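Local coordinates for protein orotidine-5-phosphate decarboxylase/orotate phosphoribosyltransferase, putative (Ompdcase-oprtase, putative) (Leishmania infantum, PDB 3QW3) that probably catalyses the decarboxylation of orotidine 5'-phosphate to UMP, this chain being the decarboxylase domain of a longer UMP synthase that also carries an orotate phosphoribosyltransferase domain, at residues V18-R23 with R36-T41; A47-A52 with P78-A83; D93-S98 with Q120-Y125; A110-G115 with V130-K135; T193-V198 with G222-V227. One frame throughout, in Å; residues are numbered along the deposited sequence. Where two conformers were deposited one is given.

Contact 1 (V18-R23 with R36-T41)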
# COMPACT_ATOMS: atom_id res chain seq x y z
N VAL A 18 -21.19 -0.67 0.06
CA VAL A 18 -21.31 -0.18 1.43
C VAL A 18 -19.97 -0.30 2.14
O VAL A 18 -19.45 -1.39 2.35
CB VAL A 18 -22.41 -0.93 2.22
CG1 VAL A 18 -22.55 -0.37 3.63
CG2 VAL A 18 -23.76 -0.86 1.48
N GLY A 19 -19.40 0.85 2.51
CA GLY A 19 -18.15 0.86 3.26
C GLY A 19 -18.33 0.33 4.67
O GLY A 19 -19.34 0.61 5.32
N LEU A 20 -17.37 -0.46 5.14
CA LEU A 20 -17.39 -0.91 6.52
C LEU A 20 -16.19 -0.30 7.21
O LEU A 20 -15.07 -0.83 7.14
CB LEU A 20 -17.43 -2.43 6.62
CG LEU A 20 -18.67 -3.07 5.99
CD1 LEU A 20 -18.55 -4.59 5.97
CD2 LEU A 20 -19.95 -2.63 6.69
N ASP A 21 -16.44 0.84 7.85
CA ASP A 21 -15.41 1.69 8.44
C ASP A 21 -15.79 1.96 9.90
O ASP A 21 -16.22 3.06 10.24
CB ASP A 21 -15.34 3.01 7.66
CG ASP A 21 -15.14 2.81 6.17
OD1 ASP A 21 -13.99 2.61 5.75
OD2 ASP A 21 -16.14 2.85 5.41
N PRO A 22 -15.63 0.94 10.76
CA PRO A 22 -16.18 1.02 12.12
C PRO A 22 -15.57 2.16 12.95
O PRO A 22 -14.36 2.38 12.90
CB PRO A 22 -15.82 -0.34 12.73
CG PRO A 22 -14.68 -0.85 11.91
CD PRO A 22 -14.93 -0.34 10.53
N ARG A 23 -16.42 2.87 13.68
CA ARG A 23 -15.99 3.94 14.59
C ARG A 23 -15.79 3.44 16.02
O ARG A 23 -15.27 4.16 16.88
CB ARG A 23 -16.99 5.10 14.58
N ARG A 36 -24.51 -4.97 12.37
CA ARG A 36 -25.72 -4.14 12.37
C ARG A 36 -25.90 -3.41 11.03
O ARG A 36 -27.00 -3.40 10.47
CB ARG A 36 -25.69 -3.14 13.53
CG ARG A 36 -26.94 -2.26 13.66
CD ARG A 36 -26.81 -1.33 14.87
NE ARG A 36 -28.08 -0.66 15.19
N LEU A 37 -24.82 -2.82 10.51
CA LEU A 37 -24.89 -2.11 9.24
C LEU A 37 -25.16 -3.06 8.06
O LEU A 37 -25.90 -2.71 7.14
CB LEU A 37 -23.61 -1.28 8.98
CG LEU A 37 -23.65 -0.30 7.80
CD1 LEU A 37 -24.76 0.75 7.97
CD2 LEU A 37 -22.30 0.39 7.65
N ILE A 38 -24.57 -4.25 8.11
CA ILE A 38 -24.81 -5.27 7.08
C ILE A 38 -26.29 -5.67 7.10
O ILE A 38 -26.93 -5.74 6.05
CB ILE A 38 -23.92 -6.52 7.26
CG1 ILE A 38 -22.45 -6.18 6.96
CG2 ILE A 38 -24.38 -7.66 6.35
CD1 ILE A 38 -21.46 -7.18 7.53
N GLU A 39 -26.82 -5.90 8.30
CA GLU A 39 -28.24 -6.26 8.47
C GLU A 39 -29.16 -5.18 7.90
O GLU A 39 -30.18 -5.50 7.27
CB GLU A 39 -28.55 -6.51 9.95
N GLN A 40 -28.80 -3.92 8.10
CA GLN A 40 -29.61 -2.79 7.62
C GLN A 40 -29.56 -2.55 6.11
O GLN A 40 -30.51 -2.01 5.53
CB GLN A 40 -29.21 -1.50 8.35
CG GLN A 40 -29.55 -1.48 9.83
CD GLN A 40 -28.84 -0.37 10.58
OE1 GLN A 40 -27.72 0.01 10.23
NE2 GLN A 40 -29.48 0.14 11.62
N THR A 41 -28.47 -2.97 5.47
CA THR A 41 -28.18 -2.54 4.10
C THR A 41 -28.08 -3.63 3.03
O THR A 41 -28.09 -3.32 1.84
CB THR A 41 -26.86 -1.72 4.04
OG1 THR A 41 -25.77 -2.53 4.48
CG2 THR A 41 -26.96 -0.46 4.90

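Contact 2 (A47-A52 with P78-A83). With SO4 (sulfate ion), chain D.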
# COMPACT_ATOMS: atom_id res chain seq x y z
N ALA A 47 -21.93 -4.64 -3.02
CA ALA A 47 -20.66 -5.06 -2.43
C ALA A 47 -20.50 -4.44 -1.05
O ALA A 47 -21.18 -3.46 -0.73
CB ALA A 47 -19.48 -4.65 -3.32
N TYR A 48 -19.62 -5.04 -0.25
CA TYR A 48 -19.13 -4.40 0.98
C TYR A 48 -17.64 -4.14 0.87
O TYR A 48 -16.91 -4.91 0.24
CB TYR A 48 -19.45 -5.25 2.22
CG TYR A 48 -20.91 -5.19 2.57
CD1 TYR A 48 -21.42 -4.18 3.38
CD2 TYR A 48 -21.81 -6.13 2.04
CE1 TYR A 48 -22.77 -4.11 3.68
CE2 TYR A 48 -23.16 -6.06 2.33
CZ TYR A 48 -23.64 -5.06 3.15
OH TYR A 48 -24.98 -4.99 3.44
N LYS A 49 -17.20 -3.03 1.48
CA LYS A 49 -15.80 -2.63 1.44
C LYS A 49 -15.24 -2.38 2.86
O LYS A 49 -15.27 -1.26 3.37
CB LYS A 49 -15.61 -1.39 0.55
CG LYS A 49 -14.13 -1.02 0.31
CD LYS A 49 -13.96 0.13 -0.68
CE LYS A 49 -14.33 1.50 -0.10
NZ LYS A 49 -13.48 1.99 1.01
N PRO A 50 -14.73 -3.44 3.50
CA PRO A 50 -14.12 -3.25 4.81
C PRO A 50 -12.80 -2.48 4.73
O PRO A 50 -12.02 -2.66 3.79
CB PRO A 50 -13.88 -4.67 5.32
CG PRO A 50 -13.90 -5.52 4.11
CD PRO A 50 -14.83 -4.87 3.15
N ASN A 51 -12.60 -1.63 5.73
CA ASN A 51 -11.43 -0.77 5.86
C ASN A 51 -10.28 -1.53 6.53
O ASN A 51 -10.31 -1.74 7.75
CB ASN A 51 -11.83 0.45 6.70
CG ASN A 51 -10.80 1.57 6.66
OD1 ASN A 51 -11.15 2.74 6.48
ND2 ASN A 51 -9.54 1.22 6.84
N ALA A 52 -9.28 -1.94 5.75
CA ALA A 52 -8.19 -2.77 6.28
C ALA A 52 -7.42 -2.07 7.41
O ALA A 52 -6.99 -2.73 8.36
CB ALA A 52 -7.23 -3.19 5.15
N PRO A 78 -20.24 -9.75 -2.92
CA PRO A 78 -18.78 -9.75 -2.89
C PRO A 78 -18.21 -8.72 -1.93
O PRO A 78 -18.84 -7.70 -1.66
CB PRO A 78 -18.41 -9.41 -4.33
CG PRO A 78 -19.56 -8.61 -4.85
CD PRO A 78 -20.78 -9.16 -4.16
N VAL A 79 -17.02 -9.02 -1.42
CA VAL A 79 -16.32 -8.16 -0.47
C VAL A 79 -15.05 -7.64 -1.12
O VAL A 79 -14.23 -8.42 -1.63
CB VAL A 79 -15.98 -8.95 0.82
CG1 VAL A 79 -15.12 -8.11 1.77
CG2 VAL A 79 -17.26 -9.40 1.54
N VAL A 80 -14.89 -6.33 -1.09
CA VAL A 80 -13.67 -5.68 -1.56
C VAL A 80 -12.86 -5.26 -0.33
O VAL A 80 -13.28 -4.40 0.43
CB VAL A 80 -13.99 -4.43 -2.41
CG1 VAL A 80 -12.69 -3.76 -2.89
CG2 VAL A 80 -14.90 -4.79 -3.59
N LEU A 81 -11.70 -5.89 -0.13
CA LEU A 81 -10.84 -5.48 0.97
C LEU A 81 -10.08 -4.22 0.54
O LEU A 81 -9.27 -4.27 -0.39
CB LEU A 81 -9.87 -6.60 1.38
CG LEU A 81 -8.92 -6.29 2.54
CD1 LEU A 81 -9.67 -5.99 3.84
CD2 LEU A 81 -7.92 -7.44 2.74
N ASP A 82 -10.37 -3.10 1.19
CA ASP A 82 -9.70 -1.84 0.83
C ASP A 82 -8.39 -1.72 1.59
O ASP A 82 -8.33 -1.11 2.66
CB ASP A 82 -10.59 -0.62 1.08
CG ASP A 82 -10.11 0.61 0.32
OD1 ASP A 82 -9.02 0.58 -0.31
OD2 ASP A 82 -10.83 1.63 0.34
N ALA A 83 -7.36 -2.32 1.00
CA ALA A 83 -6.06 -2.46 1.63
C ALA A 83 -4.96 -1.66 0.91
O ALA A 83 -3.89 -1.44 1.48
CB ALA A 83 -5.69 -3.94 1.67
S SO4 D . -13.13 5.76 0.96
O1 SO4 D . -11.74 6.18 0.87
O2 SO4 D . -13.36 4.65 0.04
O3 SO4 D . -13.43 5.33 2.33
O4 SO4 D . -14.00 6.88 0.62

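Contact 3 (D93-S98 with Q120-Y125)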
# COMPACT_ATOMS: atom_id res chain seq x y z
N ASP A 93 2.76 -11.78 -3.01
CA ASP A 93 2.10 -13.09 -2.91
C ASP A 93 1.46 -13.29 -1.54
O ASP A 93 0.37 -13.84 -1.44
CB ASP A 93 3.09 -14.25 -3.14
CG ASP A 93 3.49 -14.42 -4.60
OD1 ASP A 93 2.77 -13.96 -5.51
OD2 ASP A 93 4.55 -15.05 -4.82
N ALA A 94 2.17 -12.86 -0.49
CA ALA A 94 1.68 -12.99 0.88
C ALA A 94 0.44 -12.12 1.13
O ALA A 94 -0.52 -12.58 1.75
CB ALA A 94 2.78 -12.66 1.88
N TYR A 95 0.47 -10.88 0.65
CA TYR A 95 -0.70 -10.00 0.75
C TYR A 95 -1.90 -10.63 0.03
O TYR A 95 -3.02 -10.57 0.53
CB TYR A 95 -0.42 -8.63 0.12
CG TYR A 95 0.38 -7.64 0.96
CD1 TYR A 95 1.41 -6.90 0.38
CD2 TYR A 95 0.09 -7.41 2.31
CE1 TYR A 95 2.14 -5.97 1.11
CE2 TYR A 95 0.82 -6.47 3.06
CZ TYR A 95 1.85 -5.77 2.44
OH TYR A 95 2.58 -4.84 3.15
N ALA A 96 -1.65 -11.22 -1.14
CA ALA A 96 -2.72 -11.81 -1.96
C ALA A 96 -3.32 -13.01 -1.25
O ALA A 96 -4.54 -13.11 -1.12
CB ALA A 96 -2.20 -12.19 -3.35
N THR A 97 -2.46 -13.91 -0.77
CA THR A 97 -2.93 -15.07 -0.02
C THR A 97 -3.73 -14.66 1.21
O THR A 97 -4.79 -15.22 1.49
CB THR A 97 -1.77 -16.02 0.35
OG1 THR A 97 -1.14 -16.46 -0.85
CG2 THR A 97 -2.29 -17.24 1.11
N SER A 98 -3.22 -13.66 1.94
CA SER A 98 -3.92 -13.16 3.11
C SER A 98 -5.33 -12.67 2.77
O SER A 98 -6.30 -13.08 3.40
CB SER A 98 -3.11 -12.02 3.76
OG SER A 98 -3.86 -11.42 4.80
N GLN A 120 0.72 -8.31 -10.76
CA GLN A 120 0.54 -9.71 -11.19
C GLN A 120 0.21 -10.70 -10.05
O GLN A 120 -0.67 -11.54 -10.22
CB GLN A 120 1.75 -10.17 -12.02
CG GLN A 120 1.58 -11.54 -12.70
CD GLN A 120 2.05 -12.71 -11.84
OE1 GLN A 120 2.65 -12.53 -10.77
NE2 GLN A 120 1.77 -13.93 -12.30
N PRO A 121 0.91 -10.61 -8.89
CA PRO A 121 0.59 -11.53 -7.79
C PRO A 121 -0.86 -11.45 -7.30
O PRO A 121 -1.38 -12.42 -6.75
CB PRO A 121 1.56 -11.11 -6.69
CG PRO A 121 2.71 -10.53 -7.43
CD PRO A 121 2.07 -9.78 -8.55
N PHE A 122 -1.51 -10.30 -7.49
CA PHE A 122 -2.92 -10.19 -7.18
C PHE A 122 -3.77 -10.65 -8.37
O PHE A 122 -4.72 -11.41 -8.20
CB PHE A 122 -3.28 -8.76 -6.77
CG PHE A 122 -2.54 -8.29 -5.55
CD1 PHE A 122 -2.91 -8.73 -4.28
CD2 PHE A 122 -1.47 -7.40 -5.67
CE1 PHE A 122 -2.23 -8.29 -3.14
CE2 PHE A 122 -0.78 -6.96 -4.53
CZ PHE A 122 -1.17 -7.41 -3.27
N MET A 123 -3.38 -10.23 -9.56
CA MET A 123 -4.18 -10.47 -10.78
C MET A 123 -4.15 -11.92 -11.26
O MET A 123 -4.98 -12.31 -12.09
CB MET A 123 -3.75 -9.52 -11.90
CG MET A 123 -3.98 -8.05 -11.56
SD MET A 123 -3.24 -6.91 -12.73
CE MET A 123 -3.77 -5.34 -12.05
N ARG A 124 -3.22 -12.71 -10.75
CA ARG A 124 -3.09 -14.12 -11.15
C ARG A 124 -4.23 -15.01 -10.63
O ARG A 124 -4.36 -16.16 -11.05
CB ARG A 124 -1.72 -14.68 -10.77
CG ARG A 124 -1.42 -14.68 -9.28
CD ARG A 124 0.02 -15.12 -8.99
NE ARG A 124 0.24 -16.54 -9.30
CZ ARG A 124 -0.03 -17.54 -8.47
NH1 ARG A 124 -0.55 -17.31 -7.27
NH2 ARG A 124 0.22 -18.79 -8.85
N TYR A 125 -5.03 -14.47 -9.71
CA TYR A 125 -6.23 -15.15 -9.22
C TYR A 125 -7.40 -14.74 -10.11
O TYR A 125 -7.96 -13.66 -9.93
CB TYR A 125 -6.56 -14.71 -7.79
CG TYR A 125 -5.63 -15.17 -6.67
CD1 TYR A 125 -4.34 -14.65 -6.54
CD2 TYR A 125 -6.08 -16.08 -5.72
CE1 TYR A 125 -3.51 -15.06 -5.50
CE2 TYR A 125 -5.26 -16.50 -4.67
CZ TYR A 125 -3.97 -15.98 -4.57
OH TYR A 125 -3.16 -16.39 -3.54
O HOH W 1 0.06 -14.45 -5.71
O HOH W 2 3.28 -14.58 -8.07
O HOH W 3 -0.60 -15.85 -3.62

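Contact 4 (A110-G115 with V130-K135)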
# COMPACT_ATOMS: atom_id res chain seq x y z
N ALA A 110 -5.30 -1.81 -4.85
CA ALA A 110 -3.85 -1.86 -5.01
C ALA A 110 -3.30 -0.60 -5.65
O ALA A 110 -3.97 0.03 -6.47
CB ALA A 110 -3.45 -3.08 -5.84
N SER A 111 -2.07 -0.24 -5.27
CA SER A 111 -1.36 0.90 -5.85
C SER A 111 -0.68 0.46 -7.16
O SER A 111 -0.14 -0.64 -7.23
CB SER A 111 -0.31 1.43 -4.86
OG SER A 111 0.62 2.28 -5.52
N PRO A 112 -0.67 1.34 -8.18
CA PRO A 112 -0.01 1.04 -9.44
C PRO A 112 1.47 1.39 -9.48
O PRO A 112 2.14 1.08 -10.47
CB PRO A 112 -0.75 1.95 -10.43
CG PRO A 112 -1.08 3.15 -9.61
CD PRO A 112 -1.43 2.60 -8.25
N TYR A 113 1.99 2.03 -8.42
CA TYR A 113 3.31 2.68 -8.51
C TYR A 113 4.48 1.76 -8.89
O TYR A 113 5.39 2.19 -9.61
CB TYR A 113 3.65 3.51 -7.26
CG TYR A 113 4.86 4.41 -7.51
CD1 TYR A 113 6.12 4.08 -7.01
CD2 TYR A 113 4.73 5.57 -8.28
CE1 TYR A 113 7.22 4.90 -7.25
CE2 TYR A 113 5.83 6.39 -8.53
CZ TYR A 113 7.07 6.05 -8.02
OH TYR A 113 8.15 6.86 -8.29
N MET A 114 4.46 0.52 -8.43
CA MET A 114 5.55 -0.42 -8.73
C MET A 114 5.31 -1.22 -10.02
O MET A 114 6.12 -2.08 -10.38
CB MET A 114 5.83 -1.32 -7.54
CG MET A 114 6.39 -0.57 -6.34
SD MET A 114 6.59 -1.58 -4.88
CE MET A 114 7.99 -2.60 -5.35
N GLY A 115 4.21 -0.93 -10.71
CA GLY A 115 3.99 -1.45 -12.06
C GLY A 115 3.52 -2.89 -12.16
O GLY A 115 3.12 -3.50 -11.18
N VAL A 130 -8.88 -7.02 -8.82
CA VAL A 130 -7.91 -6.06 -8.31
C VAL A 130 -8.30 -4.69 -8.82
O VAL A 130 -8.25 -4.42 -10.02
CB VAL A 130 -6.48 -6.41 -8.79
CG1 VAL A 130 -5.46 -5.47 -8.14
CG2 VAL A 130 -6.17 -7.86 -8.48
N PHE A 131 -8.72 -3.83 -7.89
CA PHE A 131 -9.04 -2.45 -8.21
C PHE A 131 -7.80 -1.59 -8.00
O PHE A 131 -7.35 -1.40 -6.87
CB PHE A 131 -10.20 -1.96 -7.34
CG PHE A 131 -11.54 -2.52 -7.75
CD1 PHE A 131 -12.26 -1.92 -8.77
CD2 PHE A 131 -12.06 -3.64 -7.11
CE1 PHE A 131 -13.51 -2.43 -9.16
CE2 PHE A 131 -13.31 -4.17 -7.49
CZ PHE A 131 -14.02 -3.56 -8.52
N VAL A 132 -7.25 -1.08 -9.10
CA VAL A 132 -5.99 -0.34 -9.08
C VAL A 132 -6.25 1.15 -8.96
O VAL A 132 -7.07 1.70 -9.69
CB VAL A 132 -5.15 -0.62 -10.35
CG1 VAL A 132 -3.80 0.10 -10.26
CG2 VAL A 132 -4.92 -2.12 -10.51
N LEU A 133 -5.55 1.81 -8.04
CA LEU A 133 -5.70 3.25 -7.87
C LEU A 133 -5.44 3.96 -9.19
O LEU A 133 -4.44 3.68 -9.86
CB LEU A 133 -4.75 3.78 -6.80
CG LEU A 133 -4.79 3.13 -5.42
CD1 LEU A 133 -3.75 3.83 -4.52
CD2 LEU A 133 -6.17 3.21 -4.80
N CYS A 134 -6.33 4.88 -9.55
CA CYS A 134 -6.18 5.60 -10.81
C CYS A 134 -6.26 7.10 -10.58
O CYS A 134 -5.27 7.82 -10.70
CB CYS A 134 -7.22 5.12 -11.83
SG CYS A 134 -7.12 5.95 -13.42
N LYS A 135 -7.46 7.57 -10.22
CA LYS A 135 -7.66 8.97 -9.90
C LYS A 135 -8.38 9.09 -8.58
O LYS A 135 -9.49 8.59 -8.42
CB LYS A 135 -8.47 9.66 -11.02
CG LYS A 135 -8.74 11.14 -10.78
CD LYS A 135 -7.49 11.99 -10.95
CE LYS A 135 -7.81 13.49 -10.94
NZ LYS A 135 -8.32 13.98 -9.62

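Contact 5 (T193-V198 with G222-V227)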
# COMPACT_ATOMS: atom_id res chain seq x y z
N THR A 193 -14.18 -0.73 -20.73
CA THR A 193 -14.84 -1.93 -20.19
C THR A 193 -14.65 -2.18 -18.69
O THR A 193 -15.39 -2.96 -18.09
CB THR A 193 -14.45 -3.23 -20.95
OG1 THR A 193 -13.09 -3.57 -20.67
CG2 THR A 193 -14.64 -3.06 -22.45
N LEU A 194 -13.65 -1.54 -18.07
CA LEU A 194 -13.32 -1.86 -16.69
C LEU A 194 -14.35 -1.36 -15.69
O LEU A 194 -14.94 -0.30 -15.89
CB LEU A 194 -11.94 -1.32 -16.31
CG LEU A 194 -10.76 -1.75 -17.18
CD1 LEU A 194 -9.48 -1.29 -16.52
CD2 LEU A 194 -10.74 -3.26 -17.42
N TRP A 195 -14.55 -2.11 -14.62
CA TRP A 195 -15.34 -1.62 -13.49
C TRP A 195 -14.55 -0.55 -12.76
O TRP A 195 -13.33 -0.69 -12.58
CB TRP A 195 -15.66 -2.75 -12.53
CG TRP A 195 -16.88 -3.52 -12.91
CD1 TRP A 195 -16.96 -4.55 -13.81
CD2 TRP A 195 -18.20 -3.30 -12.43
NE1 TRP A 195 -18.26 -5.00 -13.89
CE2 TRP A 195 -19.04 -4.25 -13.06
CE3 TRP A 195 -18.77 -2.40 -11.51
CZ2 TRP A 195 -20.42 -4.31 -12.81
CZ3 TRP A 195 -20.14 -2.46 -11.26
CH2 TRP A 195 -20.94 -3.42 -11.91
N PHE A 196 -15.24 0.51 -12.35
CA PHE A 196 -14.63 1.53 -11.50
C PHE A 196 -15.20 1.40 -10.10
O PHE A 196 -16.42 1.23 -9.92
CB PHE A 196 -14.93 2.96 -11.99
CG PHE A 196 -14.43 3.30 -13.37
CD1 PHE A 196 -13.59 2.45 -14.09
CD2 PHE A 196 -14.78 4.52 -13.94
CE1 PHE A 196 -13.15 2.81 -15.38
CE2 PHE A 196 -14.34 4.89 -15.21
CZ PHE A 196 -13.52 4.03 -15.93
N LEU A 197 -14.33 1.46 -9.10
CA LEU A 197 -14.76 1.62 -7.72
C LEU A 197 -14.70 3.11 -7.46
O LEU A 197 -13.64 3.72 -7.61
CB LEU A 197 -13.84 0.85 -6.76
CG LEU A 197 -14.07 1.01 -5.26
CD1 LEU A 197 -15.45 0.54 -4.81
CD2 LEU A 197 -12.98 0.27 -4.48
N VAL A 198 -15.84 3.69 -7.09
CA VAL A 198 -16.02 5.13 -7.10
C VAL A 198 -16.35 5.63 -5.69
O VAL A 198 -17.52 5.59 -5.27
CB VAL A 198 -17.12 5.55 -8.12
CG1 VAL A 198 -17.28 7.06 -8.19
CG2 VAL A 198 -16.77 5.01 -9.50
N GLY A 222 -20.85 -1.00 -14.64
CA GLY A 222 -19.41 -0.73 -14.63
C GLY A 222 -18.97 0.33 -13.64
O GLY A 222 -17.82 0.76 -13.67
N MET A 223 -19.88 0.77 -12.78
CA MET A 223 -19.52 1.66 -11.69
C MET A 223 -20.02 1.10 -10.38
O MET A 223 -21.17 0.69 -10.27
CB MET A 223 -20.09 3.06 -11.89
CG MET A 223 -19.26 3.95 -12.78
SD MET A 223 -20.09 5.53 -12.89
CE MET A 223 -19.51 6.39 -11.43
N LEU A 224 -19.12 1.07 -9.40
CA LEU A 224 -19.45 0.61 -8.07
C LEU A 224 -19.32 1.82 -7.16
O LEU A 224 -18.21 2.31 -6.90
CB LEU A 224 -18.50 -0.51 -7.62
CG LEU A 224 -19.04 -1.86 -7.14
CD1 LEU A 224 -17.92 -2.63 -6.42
CD2 LEU A 224 -20.29 -1.77 -6.26
N ILE A 225 -20.46 2.34 -6.71
CA ILE A 225 -20.52 3.58 -5.94
C ILE A 225 -20.40 3.33 -4.45
O ILE A 225 -21.33 2.84 -3.81
CB ILE A 225 -21.84 4.37 -6.21
CG1 ILE A 225 -22.09 4.55 -7.71
CG2 ILE A 225 -21.85 5.71 -5.44
CD1 ILE A 225 -21.02 5.31 -8.45
N ASN A 226 -19.25 3.69 -3.87
CA ASN A 226 -19.03 3.45 -2.46
C ASN A 226 -19.58 4.59 -1.61
O ASN A 226 -19.35 5.76 -1.91
CB ASN A 226 -17.55 3.24 -2.14
CG ASN A 226 -17.31 2.98 -0.67
OD1 ASN A 226 -16.90 3.89 0.08
ND2 ASN A 226 -17.59 1.77 -0.23
N VAL A 227 -20.31 4.22 -0.56
CA VAL A 227 -20.74 5.18 0.44
C VAL A 227 -20.36 4.67 1.82
O VAL A 227 -20.64 3.51 2.17
CB VAL A 227 -22.27 5.45 0.37
CG1 VAL A 227 -22.68 6.48 1.42
CG2 VAL A 227 -22.65 5.95 -1.02
O HOH W 4 -19.00 7.39 -4.04

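Contact 1 (V18-R23 with R36-T41)
L37 of the helix reaches the strand with one branch: its CD2 lies 3.9 Å from CD2 of L20, and the two side chains run past one another antiparallel. The same methyl touches backbone as well, with L37 CD2 3.8 Å from the carbonyl oxygen of G19. What brings it there is the first torsion of L37, which sets CG trans to the backbone N (chi1 -170°) on a CB already directed at the strand. V18 meets L37 at a slant, through CG1. Both methyls of V18 also straddle the hydroxyl of T41, V18 CG1 and V18 CG2 each lying 4.0 Å from T41 OG1. That hydroxyl is not left without polar partners: T41 OG1 donates to the carbonyl oxygen of L37 one turn back, at 2.7 Å, and is also hydrogen-bonded to the phenol of Y48, which together probably hold it in place. V18 meets it by van der Waals contact. Further along, L20 CD1 and I38 CD1 meet at 4.2 Å, their side chains crossing at about a right angle. The axes of strand 18-20 and helix 36-41 approach to 10.0 Å at 171°, close to antiparallel. P237 touches L37 and A241 touches T41, so helix 237-253 packs against the same helix. This strand-on-helix packing belongs to the beta-alpha-beta unit 16-20, 27-41, 47-50 of a TIM barrel.

Contact 2 (A47-A52 with P78-A83)
K49 and D82 form a salt bridge, K49 NZ to D82 OD2 2.8 Å, D82 OD2 accepting on its anti lone pair. K49 NZ also donates, at 2.8 Å, to O2 of a sulfate ion that probably came from the crystallisation liquor. The lysine arrives by bending twice near its end (chi3 74°, chi4 65°), after K49 CG has passed 3.6 Å from D82 CB. D82 OD1 has other partners, K84 NZ and T109 OG1. Backbone bonds join the two segments in parallel: Y48 N to P78 O, V80 N to Y48 O at 2.8 Å, and D82 N to P50 O, with a weak fourth from A52 N to D82 O. With the axes of segments 47-50 and 80-83 at 26°, these strands help close the TIM barrel. Among apolar contacts, the P50 ring stands nearly perpendicular to V79, P50 CD lying 3.5 Å from V79 CG1. A52 CB touches L81 CD1 and A83 CB, both at 3.9 Å, while Y95 of the second subunit packs on A52.

Contact 3 (D93-S98 with Q120-Y125)
D93 OD1 accepts hydrogen bonds from two waters, at 2.8 and 2.7 Å from their oxygens. The first water also donates to P121 O (2.7 Å) and weakly accepts from R124 NH1, linking the D93 carboxylate to the backbone of P121 in the other segment. D93 OD1 also lies 3.3 Å from P121 CB. Another water joins T97 OG1 to the Y125 phenol, 2.6 Å from Y125 OH, and sits in the plane of the Y125 ring at its edge. A96 CB touches F122 CD1 at 3.7 Å and Y125 CE1 at 3.8 Å, while Y95 CB approaches the edge of the F122 ring near its plane. F122 turns its CG trans to its carbonyl carbon (chi1 -61°), which carries the ring toward A96. Helices 89-102 and 116-123 thus pack as neighbours outside the barrel: F122 reaches inward to V130 of strand 129-135 and R85 of strand 80-85, F100 meets the Y125 ring edge-to-face, and A53 and F57 of the second subunit pack on A94 and T97.

Contact 4 (A110-G115 with V130-K135)
A110 and V132 form the close-fitting part, bridged in parallel with their CA atoms 4.8 Å apart. Two backbone bonds hold the register: A110 N to F131 O, and L133 N to A110 O at 2.9 Å, the straighter of the two at 166°. A110 CB packs on V130 CG1 at 3.9 Å, and A110 also touches L119 of helix 116-123. P112 continues the packing where the strand pairing stops. Its CB rests 3.6 Å from V132 CG1, the methyl that chi1 of -177° puts trans to the V132 nitrogen, and P112 CD touches L133 CB at 3.8 Å, the ring and the leucine side chain lying roughly perpendicular. P112 CG also lies 3.4 Å from L133 O, which has no polar partner in the model and is buried here against carbon. Beyond P112 the fit between the segments ends: Y113, M114 and G115 swing away in a type I turn, tied by G115 N to P112 O, while S111 OG accepts from Y113 N in an ST turn. On this looser side S111 to M114 are buried against the second subunit, where Y113 OH bonds C134 O and S111 OG bonds its counterpart; K135, partly exposed, marks the more open end. The contact joins the end of strand 107-110 to strand 129-135, which strand 172-176 flanks on its far side, with helix 116-123 over A110, V130 and V132.

Contact 5 (T193-V198 with G222-V227)
W195 lays its indole over the backbone of G222. From CB the side chain turns with CG trans to the carbonyl carbon (chi1 -85°), and W195 CG comes 4.1 Å from G222 CA. At the ring fusion CD2 lies nearer, and G222 CA stands 3.6 Å from the centroid of the six-membered ring, only 14° off its normal: a CH-pi contact over one face. W195 CE3 then reaches the carbonyl carbon of G222, and W195 CZ3, farther out, lies 3.5 Å from M223 O. W195 CH2 lies 3.6 Å from G222 N. R217 adds a cation-pi contact to the tryptophan. From here the segments run as neighbouring parallel strands of the TIM barrel, the axes of the short segments 196-198 and 223-227 approaching to 4.7 Å, with bridges F196-M223, L197-L224 and V198-I225. Four backbone bonds zip them, among them V198 N to L224 O at 2.7 Å; in N226 N to V198 O the donor lies above the carbonyl plane. V198 O and N226 O are further joined by a water that donates to both. On the face carrying V198, its CG2 meets M223 CE at 3.6 Å, and the I225 side chain runs alongside that of V198, CD1 against V198 CB. The N226 side chain comes within about 4 Å of a sulfate ion, probably from the crystallisation liquor, and touches K49 of strand 47-50.

How the contacts relate
All five contacts lie in one TIM-barrel domain. Contacts 2, 4 and 5 each pair neighbouring barrel strands, while contact 1 packs helix 27-41 on strand 16-20 and contact 3 joins two outer helices. Along the chain, 1 and 2 come in series, the segments of 3 and 4 alternate, and 5 follows. Contacts 1 and 2, centres 11 Å apart, meet through L20 N and K49 O, strands 16-20 and 47-50 being neighbours. Contact 5 touches contact 2 at K49 and N226, near the sulfate, and contact 4 through F131. Contacts 1 and 3, centres 26 Å apart, do not touch. Contacts 2, 3 and 4 reach the second subunit, so barrel and dimer interface share these segments.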